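Local atomic coordinates of carbohydrate oxidase (Microdochium nivale, PDB entry 3RJA), a protein that oxidises the C1 hydroxyl of mono-, oligo- and polysaccharides to lactones with its FAD cofactor, reducing molecular oxygen to hydrogen peroxide. Residues Y22-P34 / F310-K322. Numbering follows the deposited sequence.
Sequences YERDVEPFNIRLP and FITPQPVENFYAK. With FAD (flavin-adenine dinucleotide), chain B; SO4 (sulfate ion), chain J.
Two backbone hydrogen bonds join F29-I31 to E317 in a single beta bridge. E317 N gives to F29 O at 2.9 Å, almost straight at 173°, and I31 N gives to E317 O.

The N30 amide adds a second pair of bonds, made to the backbone of F319. F319 N donates to N30 OD1, and N30 ND2 donates to F319 O at 2.9 Å. N30 OD1 also accepts R32 N from the opposite face of its plane, forming an Asx turn. R32 NE donates to F319 O at 2.8 Å, and that oxygen lies in the guanidinium plane. N30 ND2 and R32 NE reach it from opposite faces of its carbonyl plane. The bend of R32 at chi3 (71°) brings NE to this oxygen. R32 NH2 bonds weakly to a sulfate, probably left from crystallisation.

The N30 amide stacks on the F319 ring, planes 6° apart, with ND2 over the ring centre. The F29 ring meets that of F319 obliquely, and F29 CE2 lies 3.4 Å from F319 CE1. One face of F29 lies against FAD C8M, 3.4 Å from F29 CE2. Its CZ touches the E317 carboxylate, which is salt-bridged to R391. V316 packs its CG2 on I31 CG2 and its CG1 on E27.

At the far end, R24 NH2 bonds to I311 O at 3.1 Å and forms a salt bridge with D89. P313 CD lies over one guanidinium face.

F29 and E317 both line the pocket of the bound substrate analogue, and F29 and Q314 touch the flavin. The bonds of N30, I31 and R32 to E317 and F319 thus hold the F29 loop against the chain at strand 318-326, beside the sugar pocket.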
ATOM      1  N   TYR A  22       5.572 -12.959  21.695  1.00 13.23           N
ATOM      2  CA  TYR A  22       6.682 -12.044  21.408  1.00 13.63           C
ATOM      3  C   TYR A  22       7.342 -12.405  20.069  1.00 14.00           C
ATOM      4  O   TYR A  22       7.470 -11.545  19.198  1.00 12.21           O
ATOM      5  CB  TYR A  22       7.716 -12.023  22.546  1.00 12.79           C
ATOM      6  CG  TYR A  22       8.885 -11.094  22.286  1.00 12.89           C
ATOM      7  CD1 TYR A  22      10.002 -11.528  21.585  1.00 12.73           C
ATOM      8  CD2 TYR A  22       8.867  -9.785  22.744  1.00 12.44           C
ATOM      9  CE1 TYR A  22      11.081 -10.669  21.346  1.00 12.77           C
ATOM     10  CE2 TYR A  22       9.911  -8.925  22.500  1.00 13.14           C
ATOM     11  CZ  TYR A  22      11.018  -9.368  21.800  1.00 14.04           C
ATOM     12  OH  TYR A  22      12.076  -8.496  21.586  1.00 16.52           O
ATOM     13  N   GLU A  23       7.714 -13.685  19.905  1.00 13.56           N
ATOM     14  CA  GLU A  23       8.328 -14.158  18.670  1.00 14.54           C
ATOM     15  C   GLU A  23       7.473 -13.847  17.435  1.00 14.51           C
ATOM     16  O   GLU A  23       8.008 -13.440  16.418  1.00 13.88           O
ATOM     17  CB  GLU A  23       8.677 -15.662  18.721  1.00 15.25           C
ATOM     18  CG  GLU A  23       9.763 -16.029  19.780  1.00 19.00           C
ATOM     19  CD  GLU A  23      11.131 -15.412  19.517  0.50 18.71           C
ATOM     20  OE1 GLU A  23      11.662 -15.599  18.411  0.50 19.35           O
ATOM     21  OE2 GLU A  23      11.682 -14.743  20.421  0.50 20.44           O
ATOM     22  N   ARG A  24       6.156 -14.074  17.526  1.00 15.13           N
ATOM     23  CA  ARG A  24       5.239 -13.734  16.457  1.00 14.29           C
ATOM     24  C   ARG A  24       5.217 -12.209  16.182  1.00 13.56           C
ATOM     25  O   ARG A  24       5.349 -11.783  15.043  1.00 12.37           O
ATOM     26  CB  ARG A  24       3.820 -14.214  16.791  1.00 16.31           C
ATOM     27  CG  ARG A  24       2.750 -13.665  15.831  1.00 17.93           C
ATOM     28  CD  ARG A  24       1.328 -14.173  16.152  1.00 20.05           C
ATOM     29  NE  ARG A  24       0.344 -13.206  15.671  1.00 23.31           N
ATOM     30  CZ  ARG A  24      -0.972 -13.425  15.593  1.00 27.14           C
ATOM     31  NH1 ARG A  24      -1.467 -14.610  15.947  1.00 25.91           N
ATOM     32  NH2 ARG A  24      -1.793 -12.458  15.156  1.00 21.19           N
ATOM     33  N   ASP A  25       5.031 -11.413  17.227  1.00 12.11           N
ATOM     34  CA  ASP A  25       4.832  -9.973  17.077  1.00 12.02           C
ATOM     35  C   ASP A  25       6.103  -9.213  16.600  1.00 12.41           C
ATOM     36  O   ASP A  25       6.003  -8.178  15.925  1.00 10.12           O
ATOM     37  CB  ASP A  25       4.340  -9.362  18.390  1.00 11.04           C
ATOM     38  CG  ASP A  25       2.866  -9.710  18.731  1.00 10.60           C
ATOM     39  OD1 ASP A  25       2.089 -10.163  17.871  1.00 10.33           O
ATOM     40  OD2 ASP A  25       2.474  -9.506  19.908  1.00 10.47           O
ATOM     41  N   VAL A  26       7.286  -9.740  16.965  1.00 12.13           N
ATOM     42  CA  VAL A  26       8.541  -9.049  16.736  1.00 11.25           C
ATOM     43  C   VAL A  26       9.120  -9.402  15.343  1.00 11.85           C
ATOM     44  O   VAL A  26      10.118  -8.805  14.897  1.00  9.94           O
ATOM     45  CB  VAL A  26       9.605  -9.380  17.839  1.00 11.54           C
ATOM     46  CG1 VAL A  26      10.333 -10.706  17.524  1.00 10.45           C
ATOM     47  CG2 VAL A  26      10.639  -8.256  17.931  1.00 11.01           C
ATOM     48  N   GLU A  27       8.500 -10.374  14.682  1.00 11.19           N
ATOM     49  CA  GLU A  27       9.001 -10.832  13.393  1.00 12.72           C
ATOM     50  C   GLU A  27       8.500  -9.895  12.275  1.00 11.53           C
ATOM     51  O   GLU A  27       7.284  -9.739  12.106  1.00 11.74           O
ATOM     52  CB  GLU A  27       8.531 -12.279  13.128  1.00 13.16           C
ATOM     53  CG  GLU A  27       9.071 -12.898  11.818  1.00 15.73           C
ATOM     54  CD  GLU A  27       8.565 -14.329  11.589  1.00 19.19           C
ATOM     55  OE1 GLU A  27       7.352 -14.590  11.782  1.00 18.28           O
ATOM     56  OE2 GLU A  27       9.398 -15.190  11.220  1.00 21.18           O
ATOM     57  N   PRO A  28       9.416  -9.271  11.520  1.00 11.73           N
ATOM     58  CA  PRO A  28       9.007  -8.381  10.381  1.00 11.27           C
ATOM     59  C   PRO A  28       8.484  -9.199   9.218  1.00 12.11           C
ATOM     60  O   PRO A  28       8.889 -10.373   9.072  1.00 12.17           O
ATOM     61  CB  PRO A  28      10.320  -7.762   9.934  1.00 11.63           C
ATOM     62  CG  PRO A  28      11.405  -8.852  10.304  1.00 10.79           C
ATOM     63  CD  PRO A  28      10.884  -9.474  11.586  1.00 12.16           C
ATOM     64  N   PHE A  29       7.655  -8.600   8.356  1.00 11.05           N
ATOM     65  CA  PHE A  29       7.329  -9.257   7.088  1.00 10.92           C
ATOM     66  C   PHE A  29       8.610  -9.398   6.226  1.00 11.13           C
ATOM     67  O   PHE A  29       8.827 -10.428   5.585  1.00 10.89           O
ATOM     68  CB  PHE A  29       6.216  -8.500   6.312  1.00 10.35           C
ATOM     69  CG  PHE A  29       6.038  -8.981   4.880  1.00 10.68           C
ATOM     70  CD1 PHE A  29       5.470 -10.247   4.611  1.00 10.71           C
ATOM     71  CD2 PHE A  29       6.445  -8.191   3.811  1.00 10.19           C
ATOM     72  CE1 PHE A  29       5.319 -10.694   3.286  1.00 11.14           C
ATOM     73  CE2 PHE A  29       6.305  -8.639   2.454  1.00 10.33           C
ATOM     74  CZ  PHE A  29       5.745  -9.862   2.195  1.00 10.31           C
ATOM     75  N   ASN A  30       9.413  -8.332   6.183  1.00 11.40           N
ATOM     76  CA  ASN A  30      10.694  -8.306   5.475  1.00 11.74           C
ATOM     77  C   ASN A  30      11.817  -8.670   6.454  1.00 12.73           C
ATOM     78  O   ASN A  30      12.305  -7.810   7.230  1.00 11.22           O
ATOM     79  CB  ASN A  30      10.975  -6.925   4.843  1.00 12.12           C
ATOM     80  CG  ASN A  30      12.091  -6.991   3.804  1.00 12.87           C
ATOM     81  OD1 ASN A  30      12.769  -8.013   3.708  1.00 14.06           O
ATOM     82  ND2 ASN A  30      12.270  -5.932   3.015  1.00 11.70           N
ATOM     83  N   ILE A  31      12.216  -9.941   6.437  1.00 13.65           N
ATOM     84  CA  ILE A  31      13.234 -10.420   7.385  1.00 15.03           C
ATOM     85  C   ILE A  31      14.638  -9.913   7.073  1.00 15.13           C
ATOM     86  O   ILE A  31      15.560 -10.099   7.868  1.00 14.54           O
ATOM     87  CB  ILE A  31      13.235 -11.940   7.520  1.00 17.31           C
ATOM     88  CG1 ILE A  31      13.570 -12.602   6.164  1.00 18.06           C
ATOM     89  CG2 ILE A  31      11.927 -12.389   8.165  1.00 16.93           C
ATOM     90  CD1 ILE A  31      14.027 -14.045   6.287  1.00 22.52           C
ATOM     91  N   ARG A  32      14.791  -9.245   5.927  1.00 13.60           N
ATOM     92  CA  ARG A  32      15.996  -8.502   5.661  1.00 13.05           C
ATOM     93  C   ARG A  32      16.152  -7.404   6.702  1.00 13.32           C
ATOM     94  O   ARG A  32      17.255  -6.881   6.905  1.00 13.00           O
ATOM     95  CB  ARG A  32      15.921  -7.848   4.273  1.00 12.80           C
ATOM     96  CG  ARG A  32      17.243  -7.240   3.800  1.00 13.21           C
ATOM     97  CD  ARG A  32      17.161  -6.710   2.377  1.00 13.51           C
ATOM     98  NE  ARG A  32      16.352  -5.496   2.228  1.00 14.11           N
ATOM     99  CZ  ARG A  32      16.747  -4.268   2.564  1.00 14.56           C
ATOM    100  NH1 ARG A  32      15.943  -3.226   2.355  1.00 14.85           N
ATOM    101  NH2 ARG A  32      17.931  -4.070   3.122  1.00 14.16           N
ATOM    102  N   LEU A  33      15.034  -7.001   7.311  1.00 12.13           N
ATOM    103  CA  LEU A  33      15.031  -5.786   8.123  1.00 12.18           C
ATOM    104  C   LEU A  33      14.418  -5.969   9.531  1.00 11.82           C
ATOM    105  O   LEU A  33      13.382  -5.356   9.820  1.00 11.91           O
ATOM    106  CB  LEU A  33      14.346  -4.640   7.342  1.00 11.21           C
ATOM    107  CG  LEU A  33      15.118  -4.032   6.158  1.00 12.17           C
ATOM    108  CD1 LEU A  33      14.287  -2.990   5.384  1.00 11.74           C
ATOM    109  CD2 LEU A  33      16.438  -3.392   6.588  1.00 12.56           C
ATOM    110  N   PRO A  34      15.045  -6.805  10.404  1.00 11.22           N
ATOM    111  CA  PRO A  34      14.530  -6.899  11.766  1.00 11.26           C
ATOM    112  C   PRO A  34      14.952  -5.722  12.629  1.00 11.50           C
ATOM    113  O   PRO A  34      16.068  -5.194  12.475  1.00 12.02           O
ATOM    114  CB  PRO A  34      15.142  -8.210  12.304  1.00 11.52           C
ATOM    115  CG  PRO A  34      16.460  -8.351  11.572  1.00 11.43           C
ATOM    116  CD  PRO A  34      16.181  -7.733  10.184  1.00 12.50           C
ATOM    117  N   PHE A 310      -7.306 -13.738   7.082  1.00 15.25           N
ATOM    118  CA  PHE A 310      -6.098 -13.743   7.899  1.00 16.22           C
ATOM    119  C   PHE A 310      -6.273 -12.964   9.186  1.00 15.32           C
ATOM    120  O   PHE A 310      -6.668 -11.782   9.169  1.00 15.78           O
ATOM    121  CB  PHE A 310      -4.906 -13.181   7.111  1.00 17.20           C
ATOM    122  CG  PHE A 310      -4.201 -14.201   6.254  1.00 17.63           C
ATOM    123  CD1 PHE A 310      -4.804 -14.711   5.118  1.00 18.61           C
ATOM    124  CD2 PHE A 310      -2.928 -14.647   6.590  1.00 18.29           C
ATOM    125  CE1 PHE A 310      -4.135 -15.663   4.316  1.00 20.19           C
ATOM    126  CE2 PHE A 310      -2.256 -15.592   5.791  1.00 21.12           C
ATOM    127  CZ  PHE A 310      -2.868 -16.083   4.645  1.00 18.99           C
ATOM    128  N   ILE A 311      -5.999 -13.630  10.300  1.00 14.79           N
ATOM    129  CA  ILE A 311      -5.927 -12.969  11.614  1.00 16.54           C
ATOM    130  C   ILE A 311      -4.534 -13.173  12.251  1.00 18.25           C
ATOM    131  O   ILE A 311      -4.319 -12.856  13.418  1.00 20.05           O
ATOM    132  CB  ILE A 311      -7.043 -13.472  12.563  1.00 17.22           C
ATOM    133  CG1 ILE A 311      -6.957 -14.996  12.752  1.00 16.61           C
ATOM    134  CG2 ILE A 311      -8.446 -13.052  12.026  1.00 15.23           C
ATOM    135  CD1 ILE A 311      -7.816 -15.530  13.957  1.00 17.74           C
ATOM    136  N   THR A 312      -3.618 -13.716  11.451  1.00 18.03           N
ATOM    137  CA  THR A 312      -2.207 -13.940  11.762  1.00 19.94           C
ATOM    138  C   THR A 312      -1.382 -13.367  10.590  1.00 17.65           C
ATOM    139  O   THR A 312      -1.948 -13.092   9.536  1.00 16.01           O
ATOM    140  CB  THR A 312      -1.881 -15.456  11.800  1.00 21.67           C
ATOM    141  OG1 THR A 312      -2.424 -16.068  10.628  1.00 25.87           O
ATOM    142  CG2 THR A 312      -2.472 -16.112  13.025  1.00 24.14           C
ATOM    143  N   PRO A 313      -0.051 -13.198  10.765  1.00 17.17           N
ATOM    144  CA  PRO A 313       0.820 -12.705   9.677  1.00 16.00           C
ATOM    145  C   PRO A 313       0.858 -13.678   8.494  1.00 16.28           C
ATOM    146  O   PRO A 313       0.667 -14.856   8.706  1.00 14.77           O
ATOM    147  CB  PRO A 313       2.215 -12.672  10.328  1.00 16.18           C
ATOM    148  CG  PRO A 313       1.982 -12.652  11.815  1.00 15.68           C
ATOM    149  CD  PRO A 313       0.706 -13.445  12.015  1.00 16.86           C
ATOM    150  N   GLN A 314       1.138 -13.210   7.272  1.00 15.72           N
ATOM    151  CA  GLN A 314       1.448 -14.157   6.205  1.00 17.41           C
ATOM    152  C   GLN A 314       2.920 -14.560   6.286  1.00 18.35           C
ATOM    153  O   GLN A 314       3.673 -13.982   7.093  1.00 17.29           O
ATOM    154  CB  GLN A 314       1.007 -13.693   4.802  1.00 19.69           C
ATOM    155  CG  GLN A 314       1.184 -12.240   4.425  1.00 19.83           C
ATOM    156  CD  GLN A 314       0.688 -11.965   2.996  1.00 19.45           C
ATOM    157  OE1 GLN A 314      -0.439 -11.451   2.765  1.00 17.62           O
ATOM    158  NE2 GLN A 314       1.521 -12.320   2.033  1.00 18.18           N
ATOM    159  N   PRO A 315       3.329 -15.588   5.509  1.00 17.16           N
ATOM    160  CA  PRO A 315       4.739 -15.992   5.543  1.00 16.41           C
ATOM    161  C   PRO A 315       5.646 -14.815   5.222  1.00 16.78           C
ATOM    162  O   PRO A 315       5.285 -13.947   4.418  1.00 17.40           O
ATOM    163  CB  PRO A 315       4.836 -17.081   4.453  1.00 17.73           C
ATOM    164  CG  PRO A 315       3.387 -17.672   4.383  1.00 17.27           C
ATOM    165  CD  PRO A 315       2.488 -16.488   4.685  1.00 17.99           C
ATOM    166  N   VAL A 316       6.830 -14.801   5.823  1.00 15.24           N
ATOM    167  CA  VAL A 316       7.752 -13.683   5.672  1.00 14.59           C
ATOM    168  C   VAL A 316       8.494 -13.852   4.379  1.00 15.44           C
ATOM    169  O   VAL A 316       8.514 -14.950   3.805  1.00 13.07           O
ATOM    170  CB  VAL A 316       8.770 -13.605   6.844  1.00 16.11           C
ATOM    171  CG1 VAL A 316       8.039 -13.349   8.188  1.00 13.67           C
ATOM    172  CG2 VAL A 316       9.635 -14.890   6.918  1.00 14.86           C
ATOM    173  N   GLU A 317       9.098 -12.753   3.919  1.00 14.47           N
ATOM    174  CA  GLU A 317       9.888 -12.758   2.704  1.00 15.25           C
ATOM    175  C   GLU A 317      11.158 -11.967   2.951  1.00 15.35           C
ATOM    176  O   GLU A 317      11.288 -11.271   3.969  1.00 15.33           O
ATOM    177  CB  GLU A 317       9.092 -12.154   1.522  1.00 14.81           C
ATOM    178  CG  GLU A 317       7.772 -12.894   1.245  1.00 15.91           C
ATOM    179  CD  GLU A 317       6.985 -12.343   0.034  1.00 17.43           C
ATOM    180  OE1 GLU A 317       7.519 -11.574  -0.795  1.00 17.86           O
ATOM    181  OE2 GLU A 317       5.800 -12.667  -0.062  1.00 20.48           O
ATOM    182  N   ASN A 318      12.078 -12.052   1.996  1.00 15.04           N
ATOM    183  CA  ASN A 318      13.411 -11.489   2.163  1.00 14.74           C
ATOM    184  C   ASN A 318      13.784 -10.701   0.896  1.00 13.50           C
ATOM    185  O   ASN A 318      14.130 -11.298  -0.137  1.00 11.53           O
ATOM    186  CB  ASN A 318      14.401 -12.641   2.420  1.00 15.18           C
ATOM    187  CG  ASN A 318      15.825 -12.168   2.588  1.00 16.44           C
ATOM    188  OD1 ASN A 318      16.078 -11.052   3.043  1.00 16.83           O
ATOM    189  ND2 ASN A 318      16.776 -13.019   2.204  1.00 19.08           N
ATOM    190  N   PHE A 319      13.713  -9.371   0.950  1.00 12.80           N
ATOM    191  CA  PHE A 319      13.627  -8.655  -0.316  1.00 12.91           C
ATOM    192  C   PHE A 319      13.960  -7.175  -0.251  1.00 14.07           C
ATOM    193  O   PHE A 319      14.139  -6.590   0.831  1.00 14.04           O
ATOM    194  CB  PHE A 319      12.189  -8.820  -0.889  1.00 13.39           C
ATOM    195  CG  PHE A 319      11.124  -8.052  -0.094  1.00 13.40           C
ATOM    196  CD1 PHE A 319      10.521  -8.620   1.027  1.00 12.71           C
ATOM    197  CD2 PHE A 319      10.742  -6.770  -0.479  1.00 12.80           C
ATOM    198  CE1 PHE A 319       9.547  -7.909   1.750  1.00 13.86           C
ATOM    199  CE2 PHE A 319       9.763  -6.050   0.236  1.00 13.24           C
ATOM    200  CZ  PHE A 319       9.174  -6.606   1.334  1.00 13.19           C
ATOM    201  N   TYR A 320      14.037  -6.585  -1.441  1.00 12.88           N
ATOM    202  CA  TYR A 320      14.151  -5.166  -1.615  1.00 12.82           C
ATOM    203  C   TYR A 320      13.116  -4.763  -2.663  1.00 12.81           C
ATOM    204  O   TYR A 320      12.791  -5.552  -3.570  1.00 13.07           O
ATOM    205  CB  TYR A 320      15.546  -4.783  -2.100  1.00 13.38           C
ATOM    206  CG  TYR A 320      15.729  -3.285  -2.262  1.00 13.37           C
ATOM    207  CD1 TYR A 320      15.470  -2.400  -1.197  1.00 13.23           C
ATOM    208  CD2 TYR A 320      16.168  -2.751  -3.459  1.00 13.38           C
ATOM    209  CE1 TYR A 320      15.649  -1.033  -1.331  1.00 12.26           C
ATOM    210  CE2 TYR A 320      16.353  -1.389  -3.609  1.00 12.70           C
ATOM    211  CZ  TYR A 320      16.089  -0.532  -2.548  1.00 13.13           C
ATOM    212  OH  TYR A 320      16.265   0.826  -2.728  1.00 11.57           O
ATOM    213  N   ALA A 321      12.593  -3.549  -2.534  1.00 11.25           N
ATOM    214  CA  ALA A 321      11.549  -3.070  -3.433  1.00 10.83           C
ATOM    215  C   ALA A 321      11.709  -1.554  -3.664  1.00 11.50           C
ATOM    216  O   ALA A 321      12.287  -0.828  -2.825  1.00 12.10           O
ATOM    217  CB  ALA A 321      10.163  -3.392  -2.845  1.00  8.76           C
ATOM    218  N   LYS A 322      11.181  -1.083  -4.792  1.00 11.36           N
ATOM    219  CA  LYS A 322      11.224   0.321  -5.150  1.00 11.23           C
ATOM    220  C   LYS A 322       9.930   0.640  -5.864  1.00 11.26           C
ATOM    221  O   LYS A 322       9.212  -0.272  -6.264  1.00 10.55           O
ATOM    222  CB  LYS A 322      12.418   0.624  -6.063  1.00 11.23           C
ATOM    223  CG  LYS A 322      13.786   0.534  -5.387  1.00 10.97           C
ATOM    224  CD  LYS A 322      14.945   1.105  -6.290  1.00 10.88           C
ATOM    225  CE  LYS A 322      15.137   2.636  -6.168  1.00 10.62           C
ATOM    226  NZ  LYS A 322      15.861   2.945  -4.872  1.00 10.47           N
TER
HETATM  227  PA  FAD B 501       2.739  -1.710   9.037  1.00  9.18           P
HETATM  228  O1A FAD B 501       2.117  -2.276  10.286  1.00  9.44           O
HETATM  229  O2A FAD B 501       4.156  -2.151   8.777  1.00  8.50           O
HETATM  230  O5B FAD B 501       2.703  -0.108   9.121  1.00  9.51           O
HETATM  231  C5B FAD B 501       2.989   0.665   7.961  1.00  8.98           C
HETATM  232  C4B FAD B 501       3.136   2.139   8.377  1.00  9.00           C
HETATM  233  O4B FAD B 501       1.890   2.621   8.882  1.00  8.24           O
HETATM  234  C3B FAD B 501       4.162   2.345   9.489  1.00  9.12           C
HETATM  235  O3B FAD B 501       4.703   3.663   9.373  1.00 11.12           O
HETATM  236  C2B FAD B 501       3.277   2.295  10.730  1.00  9.41           C
HETATM  237  O2B FAD B 501       3.796   2.897  11.893  1.00  8.87           O
HETATM  238  C1B FAD B 501       2.040   3.019  10.217  1.00  9.05           C
HETATM  239  N9A FAD B 501       0.862   2.604  10.972  1.00  9.38           N
HETATM  240  C8A FAD B 501       0.448   1.311  11.277  1.00  9.97           C
HETATM  241  N7A FAD B 501      -0.701   1.418  11.996  1.00 10.42           N
HETATM  242  C5A FAD B 501      -1.020   2.715  12.123  1.00  9.47           C
HETATM  243  C6A FAD B 501      -2.084   3.358  12.764  1.00 10.31           C
HETATM  244  N6A FAD B 501      -3.047   2.648  13.392  1.00  9.02           N
HETATM  245  N1A FAD B 501      -2.138   4.740  12.702  1.00  9.14           N
HETATM  246  C2A FAD B 501      -1.138   5.466  12.062  1.00  9.90           C
HETATM  247  N3A FAD B 501      -0.065   4.837  11.462  1.00  9.60           N
HETATM  248  C4A FAD B 501      -0.031   3.475  11.491  1.00  9.58           C
HETATM  249  N1  FAD B 501      -0.068  -1.983  -1.454  1.00 15.10           N
HETATM  250  C2  FAD B 501      -1.073  -1.542  -2.322  1.00 16.31           C
HETATM  251  O2  FAD B 501      -1.366  -0.344  -2.422  1.00 12.78           O
HETATM  252  N3  FAD B 501      -1.777  -2.515  -3.026  1.00 16.29           N
HETATM  253  C4  FAD B 501      -1.642  -3.879  -2.854  1.00 16.18           C
HETATM  254  O4  FAD B 501      -2.398  -4.685  -3.443  1.00 16.32           O
HETATM  255  C4X FAD B 501      -0.520  -4.302  -1.959  1.00 14.93           C
HETATM  256  N5  FAD B 501      -0.294  -5.587  -1.744  1.00 15.77           N
HETATM  257  C5X FAD B 501       0.658  -6.010  -0.846  1.00 13.64           C
HETATM  258  C6  FAD B 501       0.824  -7.390  -0.558  1.00 13.59           C
HETATM  259  C7  FAD B 501       1.681  -7.814   0.440  1.00 11.50           C
HETATM  260  C7M FAD B 501       1.866  -9.318   0.734  1.00 11.85           C
HETATM  261  C8  FAD B 501       2.302  -6.846   1.265  1.00 11.94           C
HETATM  262  C8M FAD B 501       3.231  -7.261   2.388  1.00 10.63           C
HETATM  263  C9  FAD B 501       2.205  -5.498   0.956  1.00 12.62           C
HETATM  264  C9A FAD B 501       1.365  -5.050  -0.084  1.00 13.63           C
HETATM  265  N10 FAD B 501       1.133  -3.675  -0.331  1.00 14.02           N
HETATM  266  C10 FAD B 501       0.258  -3.271  -1.328  1.00 14.89           C
HETATM  267  C1' FAD B 501       1.892  -2.652   0.459  1.00 13.44           C
HETATM  268  C2' FAD B 501       1.061  -2.164   1.638  1.00 12.43           C
HETATM  269  O2' FAD B 501       0.039  -1.296   1.164  1.00 13.88           O
HETATM  270  C3' FAD B 501       1.933  -1.384   2.596  1.00 11.71           C
HETATM  271  O3' FAD B 501       3.059  -2.152   2.963  1.00 11.43           O
HETATM  272  C4' FAD B 501       1.110  -0.977   3.829  1.00 11.75           C
HETATM  273  O4' FAD B 501       1.666   0.173   4.389  1.00 10.13           O
HETATM  274  C5' FAD B 501       1.028  -2.110   4.856  1.00 10.36           C
HETATM  275  O5' FAD B 501       0.248  -1.701   5.945  1.00 11.29           O
HETATM  276  P   FAD B 501       0.435  -2.465   7.367  1.00 10.43           P
HETATM  277  O1P FAD B 501      -0.555  -1.952   8.368  1.00 10.64           O
HETATM  278  O2P FAD B 501       0.346  -3.976   7.147  1.00  9.59           O
HETATM  279  O3P FAD B 501       1.953  -2.066   7.679  1.00  9.17           O
HETATM  280  S   SO4 J 607      20.804  -3.977   5.556  0.50 36.69           S
HETATM  281  O1  SO4 J 607      20.168  -5.227   5.137  0.50 30.88           O
HETATM  282  O2  SO4 J 607      20.212  -3.549   6.834  0.50 32.91           O
HETATM  283  O3  SO4 J 607      22.249  -4.222   5.714  0.50 31.50           O
HETATM  284  O4  SO4 J 607      20.584  -2.919   4.561  0.50 29.19           O
HETATM  285  O   HOH W   1      -4.317 -15.073  15.862  1.00 36.66           O